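Local coordinates for ferredoxin-NADP reductase (Neisseria gonorrhoeae MIA_2011_03-10, PDB 5TR9), which binds FAD and probably passes electrons between NADP(H) and ferredoxin or a similar carrier, at residues F35-P40 against D100-D105; L113-P118 against Q141-Q146; R186-T191 against Q216-K221; S226-I231 against P258-M263. One frame throughout, in Å; residues are numbered along the deposited sequence.

Contact 1: F35-P40 against D100-D105; sequences FAISRP and DTILLD
The core of the six-stranded antiparallel FAD-binding barrel of the ferredoxin reductase family is packed here, where Ile37 and Ile102 meet across its inside. Strands 35-38 and 101-105 are not paired. Their axes pass 8.6 Å apart at 76°, and side chains fill the gap. Ile37 CG2 lies 3.7 Å from Ile102 CG2, and the two side chains cross at about a right angle. In Ile102, CG1 is anti to the backbone N (chi1 -172°), which places CG2 between N and the carbonyl carbon and presents it to Ile37. The CD1 branch of Ile102 runs on to Phe35, reaching CE2 of the ring at 4.3 Å. Leu104 continues the seam with both methyls. Its CD2 touches Pro40 CD at 3.7 Å, while its CD1 stands 4.4 Å from Ile37 CD1. Ile22 touches both Ile37 and Ile102, and Leu77 touches Ile37 and Leu104, so neighbouring strands complete the same core. Phe35 also meets the ring of Phe93, and its side chain is about 7 Å from the bound FAD. No hydrogen bond joins the two segments. Their cohesion therefore rests on dispersion and on the exclusion of water from branched aliphatic groups.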
loop_
_atom_site.group_PDB
_atom_site.type_symbol
_atom_site.label_atom_id
_atom_site.label_comp_id
_atom_site.label_asym_id
_atom_site.label_seq_id
_atom_site.Cartn_x
_atom_site.Cartn_y
_atom_site.Cartn_z
ATOM N N PHE A 35 -10.879 -8.557 1.350
ATOM C CA PHE A 35 -12.330 -8.638 1.291
ATOM C C PHE A 35 -12.848 -7.543 0.379
ATOM O O PHE A 35 -12.179 -6.529 0.160
ATOM C CB PHE A 35 -12.985 -8.552 2.689
ATOM C CG PHE A 35 -12.727 -7.256 3.433
ATOM C CD1 PHE A 35 -11.581 -7.093 4.208
ATOM C CD2 PHE A 35 -13.672 -6.228 3.418
ATOM C CE1 PHE A 35 -11.353 -5.916 4.922
ATOM C CE2 PHE A 35 -13.456 -5.042 4.134
ATOM C CZ PHE A 35 -12.291 -4.884 4.890
ATOM N N ALA A 36 -14.027 -7.779 -0.188
ATOM C CA ALA A 36 -14.662 -6.827 -1.082
ATOM C C ALA A 36 -15.996 -6.401 -0.495
ATOM O O ALA A 36 -16.688 -7.196 0.158
ATOM C CB ALA A 36 -14.889 -7.430 -2.468
ATOM N N ILE A 37 -16.359 -5.145 -0.753
ATOM C CA ILE A 37 -17.646 -4.605 -0.344
ATOM C C ILE A 37 -18.301 -3.952 -1.555
ATOM O O ILE A 37 -17.643 -3.617 -2.546
ATOM C CB ILE A 37 -17.517 -3.594 0.816
ATOM C CG1 ILE A 37 -16.869 -2.290 0.331
ATOM C CG2 ILE A 37 -16.687 -4.173 1.973
ATOM C CD1 ILE A 37 -16.806 -1.217 1.417
ATOM N N SER A 38 -19.620 -3.789 -1.475
ATOM C CA SER A 38 -20.328 -3.091 -2.542
ATOM C C SER A 38 -19.880 -1.635 -2.608
ATOM O O SER A 38 -19.500 -1.025 -1.597
ATOM C CB SER A 38 -21.847 -3.184 -2.345
ATOM O OG SER A 38 -22.252 -2.738 -1.059
ATOM N N ARG A 39 -19.896 -1.097 -3.824
ATOM C CA ARG A 39 -19.388 0.240 -4.113
ATOM C C ARG A 39 -20.528 1.093 -4.639
ATOM O O ARG A 39 -21.072 0.790 -5.719
ATOM C CB ARG A 39 -18.252 0.194 -5.139
ATOM C CG ARG A 39 -17.710 1.575 -5.447
ATOM C CD ARG A 39 -16.622 1.529 -6.494
ATOM N NE ARG A 39 -16.092 2.868 -6.721
ATOM C CZ ARG A 39 -15.045 3.113 -7.489
ATOM N NH1 ARG A 39 -14.455 2.102 -8.106
ATOM N NH2 ARG A 39 -14.603 4.358 -7.649
ATOM N N PRO A 40 -20.932 2.147 -3.939
ATOM C CA PRO A 40 -21.981 3.006 -4.486
ATOM C C PRO A 40 -21.488 3.736 -5.719
ATOM O O PRO A 40 -20.291 3.998 -5.888
ATOM C CB PRO A 40 -22.303 3.973 -3.338
ATOM C CG PRO A 40 -21.173 3.915 -2.423
ATOM C CD PRO A 40 -20.480 2.589 -2.610
ATOM N N ASP A 100 -23.363 -9.229 5.390
ATOM C CA ASP A 100 -23.302 -8.352 6.551
ATOM C C ASP A 100 -23.161 -6.894 6.120
ATOM O O ASP A 100 -22.576 -6.579 5.073
ATOM C CB ASP A 100 -22.120 -8.725 7.449
ATOM C CG ASP A 100 -22.317 -10.039 8.198
ATOM O OD1 ASP A 100 -23.441 -10.597 8.195
ATOM O OD2 ASP A 100 -21.325 -10.506 8.811
ATOM N N THR A 101 -23.692 -5.999 6.953
ATOM C CA THR A 101 -23.616 -4.566 6.702
ATOM C C THR A 101 -22.271 -4.018 7.158
ATOM O O THR A 101 -21.815 -4.309 8.269
ATOM C CB THR A 101 -24.741 -3.835 7.437
ATOM O OG1 THR A 101 -26.004 -4.180 6.855
ATOM C CG2 THR A 101 -24.548 -2.323 7.359
ATOM N N ILE A 102 -21.649 -3.211 6.303
ATOM C CA ILE A 102 -20.459 -2.452 6.652
ATOM C C ILE A 102 -20.692 -1.024 6.179
ATOM O O ILE A 102 -21.380 -0.792 5.179
ATOM C CB ILE A 102 -19.178 -3.077 6.041
ATOM C CG1 ILE A 102 -17.910 -2.387 6.573
ATOM C CG2 ILE A 102 -19.209 -3.033 4.500
ATOM C CD1 ILE A 102 -16.628 -3.187 6.310
ATOM N N LEU A 103 -20.166 -0.064 6.934
ATOM C CA LEU A 103 -20.396 1.352 6.667
ATOM C C LEU A 103 -19.205 1.929 5.915
ATOM O O LEU A 103 -18.055 1.638 6.252
ATOM C CB LEU A 103 -20.608 2.125 7.969
ATOM C CG LEU A 103 -21.617 1.522 8.951
ATOM C CD1 LEU A 103 -21.778 2.451 10.136
ATOM C CD2 LEU A 103 -22.940 1.286 8.261
ATOM N N LEU A 104 -19.490 2.746 4.896
ATOM C CA LEU A 104 -18.464 3.349 4.047
ATOM C C LEU A 104 -18.590 4.865 4.123
ATOM O O LEU A 104 -19.573 5.432 3.640
ATOM C CB LEU A 104 -18.606 2.864 2.602
ATOM C CG LEU A 104 -17.674 3.487 1.559
ATOM C CD1 LEU A 104 -16.220 3.141 1.843
ATOM C CD2 LEU A 104 -18.097 3.019 0.177
ATOM N N ASP A 105 -17.597 5.522 4.722
ATOM C CA ASP A 105 -17.565 6.981 4.716
ATOM C C ASP A 105 -17.582 7.476 3.275
ATOM O O ASP A 105 -16.937 6.891 2.403
ATOM C CB ASP A 105 -16.313 7.475 5.450
ATOM C CG ASP A 105 -16.306 8.971 5.671
ATOM O OD1 ASP A 105 -16.239 9.736 4.689
ATOM O OD2 ASP A 105 -16.381 9.392 6.846
#

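Contact 2: L113-P118 against Q141-Q146; sequences LPERFP and QPEIRQ
The polar part of this contact joins Glu115 and Glu143. Glu115 OE2 lies 2.5 Å from Glu143 OE1. With two carboxylate oxygens this close, one of the acids probably holds a proton. The carboxylate planes are 72° apart, and the two side chains cross at about a right angle. Glu115 runs extended beyond CG and reaches across to the helix. Glu143 instead turns about CB-CG (chi2 -85°), which brings its own carboxylate to meet it. Its CG also lies 3.3 Å from Glu115 OE2.

A water adds to the polar link. It donates to Glu115 OE2 at 2.8 Å. It also accepts a weak bond from Gln141 NE2 at 3.5 Å. The side chain of Gln141 is about 5 Å from a bound magnesium ion.

The apolar part lies beside the acids. Ile144 CD1 meets Pro114 CG at 3.7 Å, and the side chains cross at about a right angle. The same methyl is 4.0 Å from Glu115 OE2. Ile138 of helix 133-139 touches both Pro114 and Ile144 and extends this patch.

Backbone bonds shape each side. Phe117 N bonds to Pro114 O in the 3-10 turn, and Ile144 N bonds to Gln141 O.

The contact joins the loop between strand 101-105 and strand 122-128 to a helix of the NAD-binding domain. The paired acids would repel each other if both were charged, so their close approach probably depends on protonation of one of them.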
loop_
_atom_site.group_PDB
_atom_site.type_symbol
_atom_site.label_atom_id
_atom_site.label_comp_id
_atom_site.label_asym_id
_atom_site.label_seq_id
_atom_site.Cartn_x
_atom_site.Cartn_y
_atom_site.Cartn_z
ATOM N N LEU A 113 -0.185 10.244 -3.972
ATOM C CA LEU A 113 -0.724 10.588 -5.285
ATOM C C LEU A 113 0.436 10.683 -6.267
ATOM O O LEU A 113 1.019 11.763 -6.454
ATOM C CB LEU A 113 -1.510 11.893 -5.201
ATOM C CG LEU A 113 -2.732 11.812 -4.278
ATOM C CD1 LEU A 113 -3.353 13.176 -4.091
ATOM C CD2 LEU A 113 -3.758 10.828 -4.840
ATOM N N PRO A 114 0.791 9.577 -6.932
ATOM C CA PRO A 114 2.051 9.550 -7.697
ATOM C C PRO A 114 2.084 10.487 -8.888
ATOM O O PRO A 114 3.181 10.879 -9.303
ATOM C CB PRO A 114 2.164 8.085 -8.147
ATOM C CG PRO A 114 0.784 7.534 -8.031
ATOM C CD PRO A 114 0.102 8.276 -6.929
ATOM N N GLU A 115 0.936 10.868 -9.444
ATOM C CA GLU A 115 0.962 11.748 -10.613
ATOM C C GLU A 115 1.309 13.181 -10.267
ATOM O O GLU A 115 1.449 14.004 -11.181
ATOM C CB GLU A 115 -0.375 11.663 -11.340
ATOM C CG GLU A 115 -0.507 10.280 -11.967
ATOM C CD GLU A 115 -1.864 9.964 -12.533
ATOM O OE1 GLU A 115 -2.650 10.870 -12.868
ATOM O OE2 GLU A 115 -2.137 8.752 -12.644
ATOM N N ARG A 116 1.482 13.491 -8.983
ATOM C CA ARG A 116 2.082 14.755 -8.583
ATOM C C ARG A 116 3.591 14.787 -8.807
ATOM O O ARG A 116 4.185 15.867 -8.757
ATOM C CB ARG A 116 1.763 15.025 -7.114
ATOM C CG ARG A 116 0.289 15.323 -6.879
ATOM C CD ARG A 116 0.021 15.526 -5.400
ATOM N NE ARG A 116 -1.302 16.095 -5.184
ATOM C CZ ARG A 116 -1.749 16.501 -4.000
ATOM N NH1 ARG A 116 -0.974 16.394 -2.924
ATOM N NH2 ARG A 116 -2.967 17.012 -3.891
ATOM N N PHE A 117 4.223 13.627 -9.030
ATOM C CA PHE A 117 5.592 13.540 -9.517
ATOM C C PHE A 117 5.591 13.669 -11.045
ATOM O O PHE A 117 4.654 13.202 -11.708
ATOM C CB PHE A 117 6.212 12.194 -9.146
ATOM C CG PHE A 117 6.567 12.024 -7.685
ATOM C CD1 PHE A 117 7.270 13.001 -6.983
ATOM C CD2 PHE A 117 6.240 10.832 -7.037
ATOM C CE1 PHE A 117 7.628 12.807 -5.635
ATOM C CE2 PHE A 117 6.601 10.628 -5.694
ATOM C CZ PHE A 117 7.285 11.611 -5.002
ATOM N N PRO A 118 6.632 14.262 -11.633
ATOM C CA PRO A 118 6.631 14.468 -13.088
ATOM C C PRO A 118 6.864 13.179 -13.855
ATOM O O PRO A 118 7.550 12.259 -13.394
ATOM C CB PRO A 118 7.784 15.450 -13.324
ATOM C CG PRO A 118 8.669 15.292 -12.132
ATOM C CD PRO A 118 7.787 14.913 -10.977
ATOM N N GLN A 141 -3.522 1.357 -12.208
ATOM C CA GLN A 141 -3.734 2.501 -13.092
ATOM C C GLN A 141 -2.920 2.316 -14.363
ATOM O O GLN A 141 -1.685 2.306 -14.290
ATOM C CB GLN A 141 -3.303 3.788 -12.413
ATOM C CG GLN A 141 -4.165 4.198 -11.256
ATOM C CD GLN A 141 -5.502 4.715 -11.712
ATOM O OE1 GLN A 141 -6.478 3.972 -11.785
ATOM N NE2 GLN A 141 -5.556 5.996 -12.043
ATOM N N PRO A 142 -3.551 2.180 -15.532
ATOM C CA PRO A 142 -2.764 1.930 -16.752
ATOM C C PRO A 142 -1.751 3.019 -17.042
ATOM O O PRO A 142 -0.691 2.728 -17.609
ATOM C CB PRO A 142 -3.833 1.842 -17.851
ATOM C CG PRO A 142 -5.078 1.458 -17.132
ATOM C CD PRO A 142 -5.003 2.135 -15.803
ATOM N N GLU A 143 -2.033 4.263 -16.660
ATOM C CA GLU A 143 -1.131 5.347 -17.030
ATOM C C GLU A 143 0.125 5.399 -16.174
ATOM O O GLU A 143 1.065 6.113 -16.536
ATOM C CB GLU A 143 -1.849 6.700 -16.965
ATOM C CG GLU A 143 -2.078 7.255 -15.578
ATOM C CD GLU A 143 -3.345 6.738 -14.909
ATOM O OE1 GLU A 143 -3.746 7.322 -13.881
ATOM O OE2 GLU A 143 -3.941 5.755 -15.386
ATOM N N ILE A 144 0.184 4.661 -15.066
ATOM C CA ILE A 144 1.362 4.740 -14.204
ATOM C C ILE A 144 2.587 4.146 -14.899
ATOM O O ILE A 144 3.660 4.759 -14.920
ATOM C CB ILE A 144 1.083 4.069 -12.847
ATOM C CG1 ILE A 144 0.159 4.958 -12.003
ATOM C CG2 ILE A 144 2.389 3.803 -12.083
ATOM C CD1 ILE A 144 0.799 6.277 -11.558
ATOM N N ARG A 145 2.454 2.960 -15.502
ATOM C CA ARG A 145 3.599 2.424 -16.236
ATOM C C ARG A 145 3.869 3.181 -17.530
ATOM O O ARG A 145 4.983 3.102 -18.056
ATOM C CB ARG A 145 3.408 0.928 -16.511
ATOM C CG ARG A 145 3.561 0.081 -15.246
ATOM C CD ARG A 145 3.451 -1.410 -15.528
ATOM N NE ARG A 145 4.580 -1.914 -16.305
ATOM C CZ ARG A 145 4.701 -3.177 -16.698
ATOM N NH1 ARG A 145 3.757 -4.054 -16.384
ATOM N NH2 ARG A 145 5.759 -3.562 -17.395
ATOM N N GLN A 146 2.885 3.914 -18.061
ATOM C CA GLN A 146 3.142 4.753 -19.225
ATOM C C GLN A 146 3.935 5.999 -18.845
ATOM O O GLN A 146 4.890 6.373 -19.539
ATOM C CB GLN A 146 1.821 5.146 -19.888
ATOM C CG GLN A 146 1.966 5.891 -21.220
ATOM C CD GLN A 146 2.042 7.408 -21.060
ATOM O OE1 GLN A 146 3.089 8.018 -21.291
ATOM N NE2 GLN A 146 0.928 8.021 -20.671
HETATM O O HOH W 1 -2.642 7.087 -10.462
#

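Contact 3: R186-T191 against Q216-K221; sequences RFVPVT and QALHTK
Ala217 opens this contact by touching Val188, where the end of helix 213-218 packs against strand 185-191 in the parallel sheet of the NAD-binding domain. The sheet and its helices form the Rossmann-like fold of this family. Ala217 CB lies 4.1 Å from Val188 CG2.

Leu218 follows and reaches two strand residues with one methyl. Its CD2 is 3.7 Å from Val188 CG2, and the same methyl touches Arg186 CB. CD1 runs straight out from CA, and the other branch, CD2, turns toward the strand. Asn152 of strand 150-157 also touches Leu218.

At His219 the chain leaves the helix with positive phi in a Schellman motif. Leu218 O lies over one face of the Arg186 guanidinium. This oxygen is 3.3 Å from Arg186 NH1, but the angle is too poor for a hydrogen bond. The guanidinium is instead gripped at its edge.

Thr220 comes next and provides the hydroxyl. The side chains of Arg186 and Thr220 cross at about a right angle. A turn about CB-CG in the arginine (chi2 73°) sets its outer part along the helix end. Arg186 NH1 also bonds to Asn152 OD1, so two oxygens hold one nitrogen and limit rotation of the group. Across the contact, Arg186 NH1 donates to Thr220 OG1 at 2.8 Å, with an N-H...O angle of 145° and the oxygen 12° out of the guanidinium plane.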
loop_
_atom_site.group_PDB
_atom_site.type_symbol
_atom_site.label_atom_id
_atom_site.label_comp_id
_atom_site.label_asym_id
_atom_site.label_seq_id
_atom_site.Cartn_x
_atom_site.Cartn_y
_atom_site.Cartn_z
ATOM N N ARG A 186 9.250 -3.729 -11.706
ATOM C CA ARG A 186 10.115 -4.569 -10.889
ATOM C C ARG A 186 9.470 -4.782 -9.532
ATOM O O ARG A 186 8.985 -3.827 -8.913
ATOM C CB ARG A 186 11.503 -3.945 -10.689
ATOM C CG ARG A 186 12.385 -3.870 -11.931
ATOM C CD ARG A 186 11.926 -2.800 -12.916
ATOM N NE ARG A 186 12.975 -2.504 -13.892
ATOM C CZ ARG A 186 13.885 -1.549 -13.734
ATOM N NH1 ARG A 186 13.867 -0.786 -12.641
ATOM N NH2 ARG A 186 14.813 -1.359 -14.667
ATOM N N PHE A 187 9.484 -6.024 -9.056
ATOM C CA PHE A 187 9.019 -6.348 -7.715
ATOM C C PHE A 187 10.153 -6.988 -6.929
ATOM O O PHE A 187 10.775 -7.947 -7.399
ATOM C CB PHE A 187 7.810 -7.294 -7.767
ATOM C CG PHE A 187 7.365 -7.780 -6.414
ATOM C CD1 PHE A 187 6.888 -6.886 -5.464
ATOM C CD2 PHE A 187 7.436 -9.126 -6.092
ATOM C CE1 PHE A 187 6.469 -7.329 -4.205
ATOM C CE2 PHE A 187 7.016 -9.572 -4.840
ATOM C CZ PHE A 187 6.540 -8.675 -3.902
ATOM N N VAL A 188 10.411 -6.462 -5.738
ATOM C CA VAL A 188 11.466 -6.973 -4.866
ATOM C C VAL A 188 10.851 -7.338 -3.521
ATOM O O VAL A 188 10.505 -6.444 -2.736
ATOM C CB VAL A 188 12.587 -5.940 -4.685
ATOM C CG1 VAL A 188 13.661 -6.486 -3.751
ATOM C CG2 VAL A 188 13.189 -5.570 -6.044
ATOM N N PRO A 189 10.684 -8.622 -3.210
ATOM C CA PRO A 189 10.222 -8.991 -1.870
ATOM C C PRO A 189 11.381 -8.963 -0.887
ATOM O O PRO A 189 12.511 -9.323 -1.224
ATOM C CB PRO A 189 9.684 -10.415 -2.061
ATOM C CG PRO A 189 10.489 -10.972 -3.193
ATOM C CD PRO A 189 10.848 -9.793 -4.095
ATOM N N VAL A 190 11.089 -8.530 0.334
ATOM C CA VAL A 190 12.068 -8.459 1.416
ATOM C C VAL A 190 11.482 -9.190 2.616
ATOM O O VAL A 190 10.358 -8.895 3.023
ATOM C CB VAL A 190 12.390 -7.000 1.790
ATOM C CG1 VAL A 190 13.261 -6.941 3.026
ATOM C CG2 VAL A 190 13.073 -6.281 0.638
ATOM N N THR A 191 12.217 -10.153 3.175
ATOM C CA THR A 191 11.766 -10.790 4.413
ATOM C C THR A 191 12.792 -10.496 5.501
ATOM O O THR A 191 13.938 -10.951 5.417
ATOM C CB THR A 191 11.542 -12.293 4.225
ATOM O OG1 THR A 191 12.713 -12.921 3.693
ATOM C CG2 THR A 191 10.376 -12.529 3.259
ATOM N N GLN A 216 20.761 -2.183 -6.531
ATOM C CA GLN A 216 21.303 -3.322 -7.269
ATOM C C GLN A 216 20.203 -4.295 -7.686
ATOM O O GLN A 216 20.235 -4.833 -8.804
ATOM C CB GLN A 216 22.367 -4.024 -6.429
ATOM C CG GLN A 216 23.691 -3.271 -6.409
ATOM C CD GLN A 216 24.661 -3.782 -5.356
ATOM O OE1 GLN A 216 24.508 -4.891 -4.834
ATOM N NE2 GLN A 216 25.665 -2.969 -5.034
ATOM N N ALA A 217 19.222 -4.529 -6.809
ATOM C CA ALA A 217 18.130 -5.445 -7.134
ATOM C C ALA A 217 17.275 -4.916 -8.278
ATOM O O ALA A 217 16.727 -5.704 -9.062
ATOM C CB ALA A 217 17.266 -5.698 -5.897
ATOM N N LEU A 218 17.155 -3.591 -8.394
ATOM C CA LEU A 218 16.371 -2.961 -9.449
ATOM C C LEU A 218 17.145 -2.776 -10.743
ATOM O O LEU A 218 16.524 -2.490 -11.773
ATOM C CB LEU A 218 15.853 -1.596 -8.986
ATOM C CG LEU A 218 14.910 -1.641 -7.779
ATOM C CD1 LEU A 218 14.460 -0.233 -7.389
ATOM C CD2 LEU A 218 13.676 -2.525 -8.059
ATOM N N HIS A 219 18.473 -2.912 -10.716
ATOM C CA HIS A 219 19.316 -2.678 -11.892
ATOM C C HIS A 219 19.072 -1.286 -12.468
ATOM O O HIS A 219 19.098 -1.081 -13.683
ATOM C CB HIS A 219 19.101 -3.751 -12.957
ATOM C CG HIS A 219 19.253 -5.147 -12.441
ATOM N ND1 HIS A 219 20.484 -5.724 -12.214
ATOM C CD2 HIS A 219 18.330 -6.080 -12.105
ATOM C CE1 HIS A 219 20.313 -6.955 -11.764
ATOM N NE2 HIS A 219 19.016 -7.195 -11.689
ATOM N N THR A 220 18.829 -0.327 -11.578
ATOM C CA THR A 220 18.545 1.057 -11.936
ATOM C C THR A 220 19.238 1.945 -10.918
ATOM O O THR A 220 18.959 1.835 -9.721
ATOM C CB THR A 220 17.034 1.337 -11.931
ATOM O OG1 THR A 220 16.373 0.460 -12.850
ATOM C CG2 THR A 220 16.751 2.783 -12.318
ATOM N N LYS A 221 20.136 2.812 -11.382
ATOM C CA LYS A 221 20.766 3.765 -10.477
ATOM C C LYS A 221 19.717 4.727 -9.935
ATOM O O LYS A 221 18.897 5.261 -10.689
ATOM C CB LYS A 221 21.876 4.534 -11.192
#

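Contact 4: S226-I231 against P258-M263; sequences STRFMI and PGQIMM
Phe229 and Ile231 are tied to the neighbouring strand by a parallel ladder of three backbone hydrogen bonds. Phe229 N donates to Gln260 O at 2.7 Å, in a nearly straight bond (171°). Met262 N donates to Phe229 O at 2.9 Å. Ile231 N closes the ladder on Met262 O at 2.8 Å, at a more bent 140°. CA-H...O contacts lie between these bonds, such as Met230 CA to Met262 O at 3.2 Å.

Arg228 lies along the start of the pair. Its NH1 donates to Thr227 O at 2.8 Å, with the oxygen in the guanidinium plane; NH1 stands above the carbonyl plane. A water accepts from Arg228 NE and donates to Gly259 O. Gln260 CG lies over one face of the guanidinium, 3.5 Å from NH1. Gln260 OE1 accepts a hydrogen bond from Ala251 N.

Apolar side chains pack on both faces of the pair. Met230 and Met262 lie side by side, pointing the same way. A turn about CG-SD in Met230 (chi3 73°) brings its CE to Met262 SD. On the other face Ile231 CD1 meets Ile261 CG2 at 3.7 Å.

The two strands belong to a beta-alpha-beta unit. Helix 235-247 links them and covers the face of Phe229, Ile231, Ile261 and Met263. Helix 133-139 touches Met230 on the other face, strand 122-128 flanks 227-233, and 261-265 is outermost within this chain.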
loop_
_atom_site.group_PDB
_atom_site.type_symbol
_atom_site.label_atom_id
_atom_site.label_comp_id
_atom_site.label_asym_id
_atom_site.label_seq_id
_atom_site.Cartn_x
_atom_site.Cartn_y
_atom_site.Cartn_z
ATOM N N SER A 226 16.598 11.621 -10.677
ATOM C CA SER A 226 15.827 10.688 -11.494
ATOM C C SER A 226 14.822 9.834 -10.727
ATOM O O SER A 226 13.930 9.253 -11.357
ATOM C CB SER A 226 16.773 9.744 -12.250
ATOM O OG SER A 226 17.574 9.025 -11.322
ATOM N N THR A 227 14.941 9.729 -9.409
ATOM C CA THR A 227 14.134 8.791 -8.634
ATOM C C THR A 227 13.075 9.535 -7.833
ATOM O O THR A 227 13.340 10.609 -7.279
ATOM C CB THR A 227 15.023 7.965 -7.692
ATOM O OG1 THR A 227 16.111 7.421 -8.445
ATOM C CG2 THR A 227 14.246 6.801 -7.048
ATOM N N ARG A 228 11.876 8.949 -7.756
ATOM C CA ARG A 228 10.813 9.493 -6.917
ATOM C C ARG A 228 10.273 8.371 -6.042
ATOM O O ARG A 228 9.899 7.315 -6.558
ATOM C CB ARG A 228 9.706 10.127 -7.772
ATOM C CG ARG A 228 10.208 11.272 -8.673
ATOM C CD ARG A 228 10.682 12.472 -7.842
ATOM N NE ARG A 228 11.100 13.621 -8.659
ATOM C CZ ARG A 228 12.343 13.837 -9.080
ATOM N NH1 ARG A 228 13.305 12.971 -8.797
ATOM N NH2 ARG A 228 12.627 14.921 -9.794
ATOM N N PHE A 229 10.261 8.594 -4.731
ATOM C CA PHE A 229 9.929 7.571 -3.741
ATOM C C PHE A 229 8.546 7.792 -3.145
ATOM O O PHE A 229 8.156 8.926 -2.851
ATOM C CB PHE A 229 10.931 7.572 -2.576
ATOM C CG PHE A 229 12.298 7.055 -2.925
ATOM C CD1 PHE A 229 12.560 5.693 -2.915
ATOM C CD2 PHE A 229 13.334 7.938 -3.226
ATOM C CE1 PHE A 229 13.836 5.202 -3.212
ATOM C CE2 PHE A 229 14.612 7.454 -3.535
ATOM C CZ PHE A 229 14.862 6.085 -3.521
ATOM N N MET A 230 7.837 6.691 -2.889
ATOM C CA MET A 230 6.642 6.710 -2.057
ATOM C C MET A 230 6.832 5.674 -0.961
ATOM O O MET A 230 7.364 4.593 -1.218
ATOM C CB MET A 230 5.389 6.405 -2.878
ATOM C CG MET A 230 5.264 7.278 -4.128
ATOM S SD MET A 230 3.794 6.892 -5.080
ATOM C CE MET A 230 2.522 7.609 -4.025
ATOM N N ILE A 231 6.432 6.013 0.260
ATOM C CA ILE A 231 6.693 5.171 1.423
ATOM C C ILE A 231 5.388 4.950 2.166
ATOM O O ILE A 231 4.721 5.918 2.541
ATOM C CB ILE A 231 7.707 5.807 2.387
ATOM C CG1 ILE A 231 8.894 6.419 1.640
ATOM C CG2 ILE A 231 8.168 4.760 3.421
ATOM C CD1 ILE A 231 9.803 7.249 2.568
ATOM N N PRO A 258 9.089 20.398 -5.468
ATOM C CA PRO A 258 8.911 19.105 -6.163
ATOM C C PRO A 258 9.357 17.929 -5.314
ATOM O O PRO A 258 8.574 16.999 -5.070
ATOM C CB PRO A 258 9.755 19.276 -7.434
ATOM C CG PRO A 258 9.714 20.761 -7.696
ATOM C CD PRO A 258 9.793 21.384 -6.304
ATOM N N GLY A 259 10.580 17.965 -4.825
ATOM C CA GLY A 259 11.018 16.935 -3.909
ATOM C C GLY A 259 11.057 15.570 -4.569
ATOM O O GLY A 259 10.888 15.406 -5.778
ATOM N N GLN A 260 11.314 14.571 -3.732
ATOM C CA GLN A 260 11.404 13.213 -4.234
ATOM C C GLN A 260 10.720 12.197 -3.329
ATOM O O GLN A 260 10.850 10.998 -3.585
ATOM C CB GLN A 260 12.883 12.800 -4.431
ATOM C CG GLN A 260 13.700 13.694 -5.393
ATOM C CD GLN A 260 14.247 14.955 -4.724
ATOM O OE1 GLN A 260 14.481 14.982 -3.517
ATOM N NE2 GLN A 260 14.437 16.008 -5.510
ATOM N N ILE A 261 10.016 12.614 -2.272
ATOM C CA ILE A 261 9.466 11.665 -1.305
ATOM C C ILE A 261 8.021 12.016 -0.973
ATOM O O ILE A 261 7.720 13.160 -0.611
ATOM C CB ILE A 261 10.290 11.643 -0.004
ATOM C CG1 ILE A 261 11.775 11.400 -0.280
ATOM C CG2 ILE A 261 9.751 10.587 0.943
ATOM C CD1 ILE A 261 12.629 11.642 0.955
ATOM N N MET A 262 7.139 11.018 -1.048
ATOM C CA MET A 262 5.812 11.062 -0.445
ATOM C C MET A 262 5.716 9.926 0.559
ATOM O O MET A 262 6.228 8.834 0.306
ATOM C CB MET A 262 4.701 10.890 -1.479
ATOM C CG MET A 262 4.656 11.965 -2.524
ATOM S SD MET A 262 3.474 11.513 -3.804
ATOM C CE MET A 262 3.756 12.867 -4.941
ATOM N N MET A 263 5.041 10.165 1.684
ATOM C CA MET A 263 4.981 9.129 2.709
ATOM C C MET A 263 3.663 9.193 3.472
ATOM O O MET A 263 3.037 10.253 3.595
ATOM C CB MET A 263 6.163 9.255 3.671
ATOM C CG MET A 263 6.223 10.553 4.403
ATOM S SD MET A 263 7.801 10.661 5.285
ATOM C CE MET A 263 7.608 12.225 6.122
HETATM O O HOH W 2 9.195 15.787 -7.933
#

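How the contacts relate
From the N terminus, contact 1 comes first. It packs the inside of the FAD-binding barrel and closes a loop of 59 residues. Contact 2 closes one of 22 and ties the loop between strands 101-105 and 122-128 to a helix of the NAD-binding domain. Contacts 3 and 4 follow within that domain, close loops of 24 and 26 residues and bind its parallel sheet. The four are in series along the chain, so none nests in or crosses another. Contacts 2 and 4 touch in space: Phe117 packs on Arg228, Phe229 and Met262. Contacts 3 and 4 meet more loosely, through Lys221 near Ser226 and Thr227. Contact 1 stands apart, with its centre about 27 Å from that of contact 2.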